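Local coordinates for LRR receptor-like serine/threonine-protein kinase RGI3 (Arabidopsis thaliana, PDB 5HZ0) that binds RGF peptide hormones through its extracellular leucine-rich repeats and relays the signal that maintains the root stem cell niche, at residues L163-E167 and T168-G172; I259-E263 and N264-G268; L379-S383 and N384-G388; L498-K502 and N503-G507. The protein carries 5 engineered substitutions. All coordinates share one frame; numbering follows the deposited sequence.

Contact 1 of 4, residues L163-E167 and T168-G172; sequences LGLAE and TSLSG
T168 and L165 meet across the turn that follows strand 162-164, and the threonine carries most of the contact. Its CB lies 3.4 Å from L165 O, already close to the carbonyl it serves. From there the two branches part. With chi1 at 60°, OG1 is folded back over the main chain and donates a hydrogen bond of 2.7 Å to L165 O, tilted only 19° from the carbonyl plane. CG2, beside the backbone N, packs its methyl against the same carbonyl and the backbone of E167. OG1 also accepts a weak bond from L170 N at 3.4 Å. Further along, L170 CD2 reaches L165 CD1 at 3.9 Å, joining two buried leucines, and L165 also rests on L150. A branched hydroxyl residue suits this site because its methyl is buried while its oxygen serves the backbone. E167, by contrast, points away, and its OE2 is hydrogen-bonded to the backbone of the bound peptide. One hydroxyl thus links both limbs of the turn, donating to one and weakly accepting from the other, within and beside the residues of the peptide-recognition motif.

Contact 2 of 4, residues I259-E263 and N264-G268; sequences IDFSE and NLLTG
After strand 258-260 the backbone bends at E263, whose phi is positive (59°), bringing L266 back against F261 and the amide end of N264 close to the F261 carbonyl. That amide spans the turn: ND2 donates to F261 O at 2.9 Å with a nearly straight N-H...O angle of 166°. The acceptor lies in the amide plane, yet the donor stands above the plane of the F261 carbonyl. Asparagine suits this position because its amide can give and take at once: OD1 accepts from L242 N in the preceding coil, while N288 of the following one donates to the same F261 O. Beside this bond, L266 and F261 cross at about a right angle. L266 CD1 comes within 3.6 Å of F261 CB and approaches the ring obliquely, 3.9 Å from CD2, while the CG2 methyl of I259 lies over the centre of a ring face. D260 OD1 accepts from S262 N at 3.0 Å, forming an Asx turn, and D260 OD2 bonds to the backbone of the bound peptide. E263 OE1 also reaches the peptide, at a polar side chain. This is the LxLxxNxL signature of a leucine-rich repeat, with I259 and F261 in place of its first two leucines: I259, F261 and L266 are buried, asparagine ties the turn, and D260 and E263 meet the peptide hormone.

Contact 3 of 4, residues L379-S383 and N384-G388; sequences LLLLS and NDLSG
N384 reaches back across the turn to L381, the asparagine and leucine of an LxLxxNxL leucine-rich-repeat signature; L382, in the turn after the strand, packs against a polar side chain of the bound peptide. The side chain of N384 swings beside its own backbone N (chi1 -81°), which lets ND2 donate to L381 O at 2.9 Å. L381 O lies in the amide plane of N384, whereas ND2 stands above the L381 carbonyl plane rather than on a lone pair. The same oxygen accepts a second hydrogen bond from N408 ND2, and N384 OD1 takes a weak one from L362 N, so the amides connect successive coils. Next comes D385, directed away from the turn, where its carboxylate forms a salt bridge with R409; a charged residue fits this outward position. L386 turns inward again. Its backbone N donates to N408 OD1, and its side chain crosses that of L381 at about a right angle, both leucines buried, as the signature's hydrophobic positions are. G388 ends the segment with a phi of 89°, where a CB would press on the carbonyl O of S387. Within the leucine pair, L386 CD1 stands 3.7 Å from L381 CB and 3.9 Å from L381 CD1.

Contact 4 of 4, residues L498-K502 and N503-G507; sequences LNLAK and NRLSG
L500 and L505 bring their side chains together at about a right angle, the second running across the base of the first. L505 CD1 does the touching: it lies 3.7 Å from L500 CB and 4.0 Å from L500 CD1, so one methyl touches both the root and one end of its partner. Leucine fits both buried places, since its forked end needs no polar partner. The amide of N503 is turned differently, with its plane containing L500 O to within 6° while ND2 rises above the L500 carbonyl plane. The resulting hydrogen bond, ND2 to L500 O at 2.7 Å, is nearly straight (N-H...O 165°). Asparagine suits the place because OD1 can accept, weakly, from L481 N while ND2 donates. N503 ND2 has a second acceptor in F476 O, and N527 ND2 donates to L500 O as well, extending a row of asparagines through adjoining coils. N499, its CG trans to the main-chain N (chi1 -176°), sends OD1 forward to accept from A501 N at 3.0 Å, an Asx turn just after the strand. A501 is compact where a NAG sugar lies about 4 Å from its side chain, whereas K502 is exposed, as suits its charge. Strand 497-499 runs parallel between strands 473-475 and 521-523 of the solenoid, and the weakly bonded strand 506-507 pairs in parallel with 528-529.

The four contacts repeat one leucine-rich-repeat turn along the curved solenoid, in series and without touching one another. The centres of contacts 1 and 2 are about 21 Å apart. Those of contacts 2 and 3 are about 26 Å apart, as are those of contacts 3 and 4. Contacts 1 and 4 lie about 59 Å apart between centres. T168 in contact 1 takes the place held by N264, N384 and N503 in the others, so a hydroxyl makes there the bond to the turn carbonyl that an amide makes in the others. Contacts 1, 2 and 3 include residues of the peptide-recognition motifs, spaced along the hormone's binding surface, whereas contact 4 lies farther toward the C-terminal end, beside a NAG sugar.

Contact 1 of 4, residues L163-E167 and T168-G172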
# COMPACT_ATOMS: atom_id res chain seq x y z
N LEU A 163 -16.54 -23.32 -2.42
CA LEU A 163 -17.64 -22.39 -2.13
C LEU A 163 -17.14 -20.96 -2.09
O LEU A 163 -16.37 -20.59 -1.21
CB LEU A 163 -18.30 -22.73 -0.79
CG LEU A 163 -19.39 -21.73 -0.36
CD1 LEU A 163 -20.64 -21.88 -1.23
CD2 LEU A 163 -19.76 -21.85 1.13
N GLY A 164 -17.60 -20.12 -3.00
CA GLY A 164 -17.19 -18.76 -2.83
C GLY A 164 -18.27 -17.78 -3.19
O GLY A 164 -18.99 -17.84 -4.19
N LEU A 165 -18.37 -16.91 -2.20
CA LEU A 165 -19.29 -15.80 -2.05
C LEU A 165 -18.60 -14.44 -1.97
O LEU A 165 -19.13 -13.56 -1.33
CB LEU A 165 -20.27 -16.08 -0.91
CG LEU A 165 -21.06 -17.35 -1.24
CD1 LEU A 165 -21.66 -18.00 -0.01
CD2 LEU A 165 -22.14 -17.05 -2.28
N ALA A 166 -17.35 -14.35 -2.38
CA ALA A 166 -16.56 -13.13 -2.17
C ALA A 166 -17.14 -11.89 -2.84
O ALA A 166 -17.80 -11.97 -3.86
CB ALA A 166 -15.13 -13.35 -2.64
N GLU A 167 -16.87 -10.73 -2.24
CA GLU A 167 -17.39 -9.45 -2.74
C GLU A 167 -18.90 -9.45 -2.91
O GLU A 167 -19.44 -9.06 -3.94
CB GLU A 167 -16.68 -9.00 -4.01
CG GLU A 167 -15.32 -8.43 -3.71
CD GLU A 167 -14.62 -7.89 -4.92
OE1 GLU A 167 -15.30 -7.29 -5.77
OE2 GLU A 167 -13.39 -8.07 -5.02
N THR A 168 -19.57 -9.94 -1.87
CA THR A 168 -21.01 -9.88 -1.80
C THR A 168 -21.38 -9.13 -0.53
O THR A 168 -20.51 -8.70 0.24
CB THR A 168 -21.62 -11.30 -1.74
OG1 THR A 168 -21.13 -11.98 -0.59
CG2 THR A 168 -21.27 -12.08 -2.99
N SER A 169 -22.67 -8.96 -0.32
CA SER A 169 -23.16 -8.34 0.90
C SER A 169 -23.56 -9.36 1.97
O SER A 169 -24.29 -9.02 2.90
CB SER A 169 -24.23 -7.30 0.60
OG SER A 169 -23.65 -6.25 -0.15
N LEU A 170 -23.17 -10.61 1.77
CA LEU A 170 -23.44 -11.66 2.75
C LEU A 170 -23.03 -11.23 4.14
O LEU A 170 -21.90 -10.77 4.36
CB LEU A 170 -22.71 -12.94 2.38
CG LEU A 170 -23.62 -14.17 2.46
CD1 LEU A 170 -24.46 -14.28 1.20
CD2 LEU A 170 -22.80 -15.39 2.68
N SER A 171 -23.95 -11.38 5.09
CA SER A 171 -23.77 -10.85 6.43
C SER A 171 -24.02 -11.92 7.48
O SER A 171 -24.31 -13.05 7.14
CB SER A 171 -24.72 -9.69 6.67
OG SER A 171 -26.08 -10.12 6.61
N GLY A 172 -23.93 -11.53 8.75
CA GLY A 172 -24.14 -12.47 9.84
C GLY A 172 -23.01 -13.45 10.06
O GLY A 172 -21.96 -13.36 9.44

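Contact 2 of 4, residues I259-E263 and N264-G268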
# COMPACT_ATOMS: atom_id res chain seq x y z
N ILE A 259 -0.06 -17.71 6.36
CA ILE A 259 -0.89 -17.25 7.46
C ILE A 259 -0.97 -15.72 7.46
O ILE A 259 0.05 -15.04 7.63
CB ILE A 259 -0.33 -17.69 8.84
CG1 ILE A 259 -0.25 -19.21 8.93
CG2 ILE A 259 -1.18 -17.11 10.00
CD1 ILE A 259 0.30 -19.71 10.26
N ASP A 260 -2.15 -15.17 7.25
CA ASP A 260 -2.30 -13.72 7.31
C ASP A 260 -3.43 -13.33 8.25
O ASP A 260 -4.61 -13.55 7.97
CB ASP A 260 -2.55 -13.17 5.91
CG ASP A 260 -2.32 -11.69 5.81
OD1 ASP A 260 -2.38 -10.99 6.84
OD2 ASP A 260 -2.11 -11.21 4.68
N PHE A 261 -3.03 -12.82 9.42
CA PHE A 261 -3.92 -12.29 10.45
C PHE A 261 -3.84 -10.76 10.54
O PHE A 261 -4.25 -10.18 11.54
CB PHE A 261 -3.64 -12.92 11.81
CG PHE A 261 -3.81 -14.42 11.85
CD1 PHE A 261 -4.56 -15.08 10.89
CD2 PHE A 261 -3.22 -15.17 12.85
CE1 PHE A 261 -4.72 -16.45 10.94
CE2 PHE A 261 -3.39 -16.52 12.90
CZ PHE A 261 -4.14 -17.16 11.95
N SER A 262 -3.20 -10.11 9.58
CA SER A 262 -3.00 -8.67 9.65
C SER A 262 -4.29 -7.88 9.91
O SER A 262 -5.37 -8.35 9.59
CB SER A 262 -2.33 -8.17 8.36
OG SER A 262 -1.37 -9.10 7.88
N GLU A 263 -4.18 -6.73 10.59
CA GLU A 263 -5.33 -5.83 10.88
C GLU A 263 -6.45 -6.46 11.68
O GLU A 263 -7.57 -6.58 11.21
CB GLU A 263 -5.96 -5.25 9.62
CG GLU A 263 -4.98 -4.67 8.64
CD GLU A 263 -4.97 -3.18 8.67
OE1 GLU A 263 -4.41 -2.57 7.72
OE2 GLU A 263 -5.51 -2.62 9.65
N ASN A 264 -6.13 -6.85 12.90
CA ASN A 264 -7.11 -7.37 13.83
C ASN A 264 -6.80 -6.81 15.20
O ASN A 264 -6.12 -5.78 15.32
CB ASN A 264 -7.11 -8.89 13.84
CG ASN A 264 -7.84 -9.48 12.66
OD1 ASN A 264 -9.07 -9.51 12.65
ND2 ASN A 264 -7.09 -9.94 11.64
N LEU A 265 -7.44 -7.39 16.20
CA LEU A 265 -7.21 -7.07 17.61
C LEU A 265 -6.41 -8.10 18.42
O LEU A 265 -6.44 -8.09 19.63
CB LEU A 265 -8.50 -6.62 18.30
CG LEU A 265 -9.20 -5.51 17.49
CD1 LEU A 265 -10.58 -5.19 18.04
CD2 LEU A 265 -8.34 -4.26 17.42
N LEU A 266 -5.80 -9.07 17.75
CA LEU A 266 -5.14 -10.18 18.43
C LEU A 266 -4.16 -9.74 19.52
O LEU A 266 -3.46 -8.75 19.37
CB LEU A 266 -4.42 -11.09 17.41
CG LEU A 266 -5.29 -11.51 16.23
CD1 LEU A 266 -4.55 -12.41 15.27
CD2 LEU A 266 -6.57 -12.17 16.73
N THR A 267 -4.13 -10.50 20.61
CA THR A 267 -3.19 -10.27 21.69
C THR A 267 -2.48 -11.58 22.00
O THR A 267 -2.68 -12.59 21.34
CB THR A 267 -3.87 -9.81 23.00
OG1 THR A 267 -4.81 -10.80 23.39
CG2 THR A 267 -4.58 -8.48 22.82
N GLY A 268 -1.68 -11.56 23.05
CA GLY A 268 -0.89 -12.71 23.39
C GLY A 268 0.35 -12.72 22.52
O GLY A 268 0.76 -11.72 21.92

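Contact 3 of 4, residues L379-S383 and N384-G388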
# COMPACT_ATOMS: atom_id res chain seq x y z
N LEU A 379 16.17 -0.40 2.90
CA LEU A 379 16.66 -0.50 4.26
C LEU A 379 16.06 0.65 5.07
O LEU A 379 16.37 1.83 4.83
CB LEU A 379 18.20 -0.48 4.28
CG LEU A 379 18.93 -0.57 5.62
CD1 LEU A 379 18.38 -1.71 6.44
CD2 LEU A 379 20.47 -0.73 5.46
N LEU A 380 15.18 0.31 6.01
CA LEU A 380 14.50 1.33 6.81
C LEU A 380 14.68 1.02 8.28
O LEU A 380 14.08 0.09 8.83
CB LEU A 380 13.03 1.33 6.46
CG LEU A 380 12.80 1.33 4.94
CD1 LEU A 380 11.37 0.95 4.60
CD2 LEU A 380 13.17 2.68 4.33
N LEU A 381 15.58 1.80 8.88
CA LEU A 381 15.97 1.76 10.28
C LEU A 381 15.53 3.00 11.10
O LEU A 381 16.04 3.24 12.21
CB LEU A 381 17.47 1.48 10.42
CG LEU A 381 18.03 0.22 9.75
CD1 LEU A 381 19.49 0.08 10.12
CD2 LEU A 381 17.26 -1.03 10.13
N LEU A 382 14.70 3.84 10.50
CA LEU A 382 14.37 5.14 11.08
C LEU A 382 13.72 5.06 12.46
O LEU A 382 13.10 4.06 12.82
CB LEU A 382 13.56 6.01 10.10
CG LEU A 382 12.12 5.68 9.68
CD1 LEU A 382 11.08 6.25 10.64
CD2 LEU A 382 11.87 6.20 8.28
N SER A 383 13.91 6.11 13.25
CA SER A 383 13.38 6.14 14.62
C SER A 383 13.77 4.95 15.51
O SER A 383 12.97 4.06 15.79
CB SER A 383 11.87 6.35 14.66
OG SER A 383 11.41 6.23 15.99
N ASN A 384 15.02 4.93 15.93
CA ASN A 384 15.50 3.95 16.89
C ASN A 384 16.51 4.67 17.75
O ASN A 384 16.57 5.90 17.74
CB ASN A 384 16.14 2.75 16.18
CG ASN A 384 15.11 1.74 15.69
OD1 ASN A 384 14.58 0.99 16.47
ND2 ASN A 384 14.84 1.74 14.38
N ASP A 385 17.26 3.91 18.54
CA ASP A 385 18.40 4.43 19.31
C ASP A 385 19.77 4.19 18.68
O ASP A 385 20.76 4.14 19.40
CB ASP A 385 18.37 4.06 20.79
CG ASP A 385 19.19 5.03 21.64
OD1 ASP A 385 19.26 6.22 21.27
OD2 ASP A 385 19.79 4.61 22.65
N LEU A 386 19.81 3.86 17.40
CA LEU A 386 21.06 3.51 16.71
C LEU A 386 22.13 4.60 16.71
O LEU A 386 21.86 5.75 16.38
CB LEU A 386 20.76 3.08 15.26
CG LEU A 386 19.82 1.90 15.06
CD1 LEU A 386 19.41 1.83 13.61
CD2 LEU A 386 20.52 0.62 15.46
N SER A 387 23.35 4.23 17.07
CA SER A 387 24.49 5.14 17.05
C SER A 387 25.66 4.56 16.26
O SER A 387 25.52 3.54 15.58
CB SER A 387 24.94 5.47 18.46
OG SER A 387 25.25 4.28 19.16
N GLY A 388 26.81 5.23 16.32
CA GLY A 388 28.00 4.78 15.61
C GLY A 388 28.07 5.35 14.21
O GLY A 388 27.22 6.16 13.84

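Contact 4 of 4, residues L498-K502 and N503-G507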
# COMPACT_ATOMS: atom_id res chain seq x y z
N LEU A 498 13.97 22.90 -2.44
CA LEU A 498 15.30 23.13 -1.89
C LEU A 498 15.19 23.85 -0.54
O LEU A 498 14.75 24.99 -0.47
CB LEU A 498 16.15 23.97 -2.85
CG LEU A 498 17.49 24.43 -2.28
CD1 LEU A 498 18.30 23.22 -1.85
CD2 LEU A 498 18.27 25.28 -3.27
N ASN A 499 15.60 23.17 0.52
CA ASN A 499 15.56 23.73 1.85
C ASN A 499 16.96 23.74 2.46
O ASN A 499 17.51 22.69 2.79
CB ASN A 499 14.60 22.91 2.69
CG ASN A 499 14.39 23.47 4.08
OD1 ASN A 499 15.08 24.39 4.51
ND2 ASN A 499 13.46 22.88 4.82
N LEU A 500 17.53 24.94 2.55
CA LEU A 500 18.82 25.21 3.20
C LEU A 500 18.75 25.86 4.57
O LEU A 500 19.76 26.33 5.10
CB LEU A 500 19.73 26.01 2.29
CG LEU A 500 19.98 25.27 0.99
CD1 LEU A 500 20.71 26.20 0.06
CD2 LEU A 500 20.78 23.97 1.25
N ALA A 501 17.53 25.96 5.10
CA ALA A 501 17.23 26.84 6.23
C ALA A 501 17.97 26.49 7.51
O ALA A 501 18.34 25.34 7.72
CB ALA A 501 15.72 26.88 6.48
N LYS A 502 18.18 27.48 8.37
CA LYS A 502 18.91 27.31 9.62
C LYS A 502 20.33 26.77 9.41
O LYS A 502 20.70 25.70 9.91
CB LYS A 502 18.12 26.43 10.59
CG LYS A 502 18.51 26.67 12.03
CD LYS A 502 17.71 25.83 13.00
CE LYS A 502 17.93 26.32 14.44
NZ LYS A 502 19.37 26.61 14.76
N ASN A 503 21.13 27.56 8.71
CA ASN A 503 22.55 27.29 8.55
C ASN A 503 23.34 28.58 8.78
O ASN A 503 22.78 29.58 9.25
CB ASN A 503 22.84 26.69 7.16
CG ASN A 503 22.55 25.18 7.10
OD1 ASN A 503 23.24 24.40 7.74
ND2 ASN A 503 21.54 24.78 6.33
N ARG A 504 24.64 28.51 8.53
CA ARG A 504 25.57 29.63 8.54
C ARG A 504 25.86 30.21 7.14
O ARG A 504 26.93 30.80 6.93
CB ARG A 504 26.86 29.28 9.28
CG ARG A 504 26.66 28.99 10.76
CD ARG A 504 26.56 30.28 11.59
NE ARG A 504 25.22 30.86 11.63
CZ ARG A 504 24.94 32.14 11.34
NH1 ARG A 504 25.91 32.96 10.96
NH2 ARG A 504 23.69 32.59 11.41
N LEU A 505 25.02 29.89 6.16
CA LEU A 505 25.24 30.31 4.77
C LEU A 505 25.32 31.84 4.60
O LEU A 505 24.73 32.59 5.38
CB LEU A 505 24.18 29.69 3.84
CG LEU A 505 24.25 28.16 3.67
CD1 LEU A 505 22.96 27.58 3.11
CD2 LEU A 505 25.44 27.75 2.77
N SER A 506 26.05 32.31 3.59
CA SER A 506 26.34 33.74 3.42
C SER A 506 26.56 34.17 1.96
O SER A 506 26.50 33.36 1.02
CB SER A 506 27.56 34.15 4.26
OG SER A 506 28.74 33.53 3.78
N GLY A 507 26.83 35.46 1.77
CA GLY A 507 26.95 36.03 0.44
C GLY A 507 25.61 36.35 -0.20
O GLY A 507 24.56 36.29 0.45